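Taurine:2-oxoglutarate aminotransferase (PDB 6JIX) probably transfers the amino group of taurine to 2-oxoglutarate, as a pyridoxal-5'-phosphate-dependent class-III aminotransferase. Local coordinates at residues V99-P104 with K263-Q268. Residues are numbered along the deposited sequence; the frame is centred on the assembly and turned at random.
Sequences VDVADP and KMFAWQ
The carboxamide of Gln268 reaches over to the last turn of helix 89-102, where its NE2 gives a hydrogen bond to Val101 O at 3.2 Å. Carbonyls in a helix's last turn commonly lack the i+4 amide partner, and a side-chain donor can meet them, as here. The approach lies in the carbonyl plane, on a lone pair, and close to the amide's own plane, although the bond is bent (135° at the hydrogen). The amide's other end is held from within its own segment: Phe265 N donates to Gln268 OE1 at 2.8 Å, nearly straight but from above that carbonyl plane. With CG anti to the carbonyl carbon (chi1 -82°), the extended glutamine bridges helix end and loop, and the two bonds fix its amide's rotation. Trimmed to an alanine, the position is likely to leave Val101 O and the Phe265 N-H without these partners, and the Trp267 face without the CG lying over it. Phe265 crosses Val101 at about a right angle, its CE2 meeting Val101 CG2 and Ala102 CB obliquely, 3.8 Å each. Met264 CG sits over one face of that ring and touches Val101 CG2. The Trp267 indole comes obliquely to Ala102 O, CH2 at 3.6 Å. Leu332 of helix 318-333 packs on Val101 and Met264. A helix C-terminus thus docks on the loop between strands 248-252 and 276-279 of the class-III aminotransferase fold's central sheet, the side chain of Trp267 about 12 Å from the bound pyridoxal phosphate.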
loop_
_atom_site.group_PDB
_atom_site.type_symbol
_atom_site.label_atom_id
_atom_site.label_comp_id
_atom_site.label_asym_id
_atom_site.label_seq_id
_atom_site.Cartn_x
_atom_site.Cartn_y
_atom_site.Cartn_z
ATOM N N VAL A 99 17.857 10.855 -1.529
ATOM C CA VAL A 99 19.142 10.425 -2.082
ATOM C C VAL A 99 20.286 11.148 -1.381
ATOM O O VAL A 99 21.313 10.544 -1.047
ATOM C CB VAL A 99 19.183 10.655 -3.605
ATOM C CG1 VAL A 99 20.564 10.313 -4.158
ATOM C CG2 VAL A 99 18.105 9.844 -4.309
ATOM N N ASP A 100 20.110 12.453 -1.128
ATOM C CA ASP A 100 21.159 13.272 -0.524
ATOM C C ASP A 100 21.498 12.815 0.899
ATOM O O ASP A 100 22.674 12.641 1.225
ATOM C CB ASP A 100 20.734 14.743 -0.539
ATOM C CG ASP A 100 21.030 15.432 -1.870
ATOM O OD1 ASP A 100 21.695 14.807 -2.738
ATOM O OD2 ASP A 100 20.596 16.606 -2.036
ATOM N N VAL A 101 20.492 12.611 1.764
ATOM C CA VAL A 101 20.793 12.205 3.145
ATOM C C VAL A 101 21.298 10.764 3.233
ATOM O O VAL A 101 21.924 10.392 4.233
ATOM C CB VAL A 101 19.595 12.366 4.100
ATOM C CG1 VAL A 101 19.089 13.800 4.095
ATOM C CG2 VAL A 101 18.501 11.390 3.763
ATOM N N ALA A 102 20.997 9.930 2.235
ATOM C CA ALA A 102 21.447 8.544 2.214
ATOM C C ALA A 102 22.903 8.439 1.780
ATOM O O ALA A 102 23.741 7.863 2.494
ATOM C CB ALA A 102 20.571 7.718 1.276
ATOM N N ASP A 103 23.197 8.922 0.550
ATOM C CA ASP A 103 24.555 9.103 0.044
ATOM C C ASP A 103 24.545 9.399 -1.451
ATOM O O ASP A 103 24.330 8.479 -2.257
ATOM C CB ASP A 103 25.394 7.858 0.318
ATOM C CG ASP A 103 26.820 7.990 -0.177
ATOM O OD1 ASP A 103 27.632 7.101 0.166
ATOM O OD2 ASP A 103 27.129 8.967 -0.908
ATOM N N PRO A 104 24.812 10.652 -1.859
ATOM C CA PRO A 104 24.607 11.036 -3.265
ATOM C C PRO A 104 25.633 10.444 -4.197
ATOM O O PRO A 104 25.392 10.404 -5.414
ATOM C CB PRO A 104 24.753 12.574 -3.250
ATOM C CG PRO A 104 24.728 12.973 -1.847
ATOM C CD PRO A 104 25.219 11.799 -1.038
ATOM N N LYS A 263 20.992 7.904 13.909
ATOM C CA LYS A 263 21.464 8.218 12.573
ATOM C C LYS A 263 20.247 8.319 11.661
ATOM O O LYS A 263 19.158 7.838 11.996
ATOM C CB LYS A 263 22.448 7.138 12.072
ATOM C CG LYS A 263 23.872 7.242 12.649
ATOM C CD LYS A 263 24.864 7.715 11.577
ATOM C CE LYS A 263 26.273 7.814 12.110
ATOM N NZ LYS A 263 26.417 6.893 13.252
ATOM N N MET A 264 20.403 8.980 10.514
ATOM C CA MET A 264 19.238 9.127 9.643
ATOM C C MET A 264 18.694 7.762 9.213
ATOM O O MET A 264 17.482 7.527 9.249
ATOM C CB MET A 264 19.565 9.997 8.431
ATOM C CG MET A 264 18.322 10.390 7.625
ATOM S SD MET A 264 17.289 11.725 8.344
ATOM C CE MET A 264 18.473 12.528 9.430
ATOM N N PHE A 265 19.570 6.843 8.822
ATOM C CA PHE A 265 19.167 5.472 8.555
ATOM C C PHE A 265 19.977 4.546 9.445
ATOM O O PHE A 265 21.169 4.770 9.667
ATOM C CB PHE A 265 19.353 5.115 7.081
ATOM C CG PHE A 265 18.556 5.985 6.155
ATOM C CD1 PHE A 265 17.165 6.001 6.224
ATOM C CD2 PHE A 265 19.190 6.811 5.230
ATOM C CE1 PHE A 265 16.412 6.822 5.371
ATOM C CE2 PHE A 265 18.444 7.636 4.380
ATOM C CZ PHE A 265 17.056 7.641 4.457
ATOM N N ALA A 266 19.320 3.518 9.983
ATOM C CA ALA A 266 20.016 2.633 10.910
ATOM C C ALA A 266 21.194 1.940 10.241
ATOM O O ALA A 266 22.237 1.747 10.877
ATOM C CB ALA A 266 19.051 1.605 11.510
ATOM N N TRP A 267 21.085 1.601 8.955
ATOM C CA TRP A 267 22.244 0.961 8.349
ATOM C C TRP A 267 23.468 1.876 8.399
ATOM O O TRP A 267 24.600 1.391 8.305
ATOM C CB TRP A 267 21.936 0.497 6.916
ATOM C CG TRP A 267 21.556 1.567 5.946
ATOM C CD1 TRP A 267 20.294 1.880 5.522
ATOM C CD2 TRP A 267 22.445 2.451 5.238
ATOM N NE1 TRP A 267 20.339 2.915 4.617
ATOM C CE2 TRP A 267 21.645 3.280 4.419
ATOM C CE3 TRP A 267 23.835 2.632 5.226
ATOM C CZ2 TRP A 267 22.193 4.275 3.600
ATOM C CZ3 TRP A 267 24.375 3.619 4.413
ATOM C CH2 TRP A 267 23.553 4.428 3.613
ATOM N N GLN A 268 23.275 3.176 8.638
ATOM C CA GLN A 268 24.409 4.081 8.776
ATOM C C GLN A 268 25.172 3.872 10.084
ATOM O O GLN A 268 26.209 4.514 10.276
ATOM C CB GLN A 268 23.945 5.535 8.675
ATOM C CG GLN A 268 23.781 6.022 7.241
ATOM C CD GLN A 268 22.807 7.193 7.130
ATOM O OE1 GLN A 268 22.138 7.547 8.105
ATOM N NE2 GLN A 268 22.725 7.796 5.944
#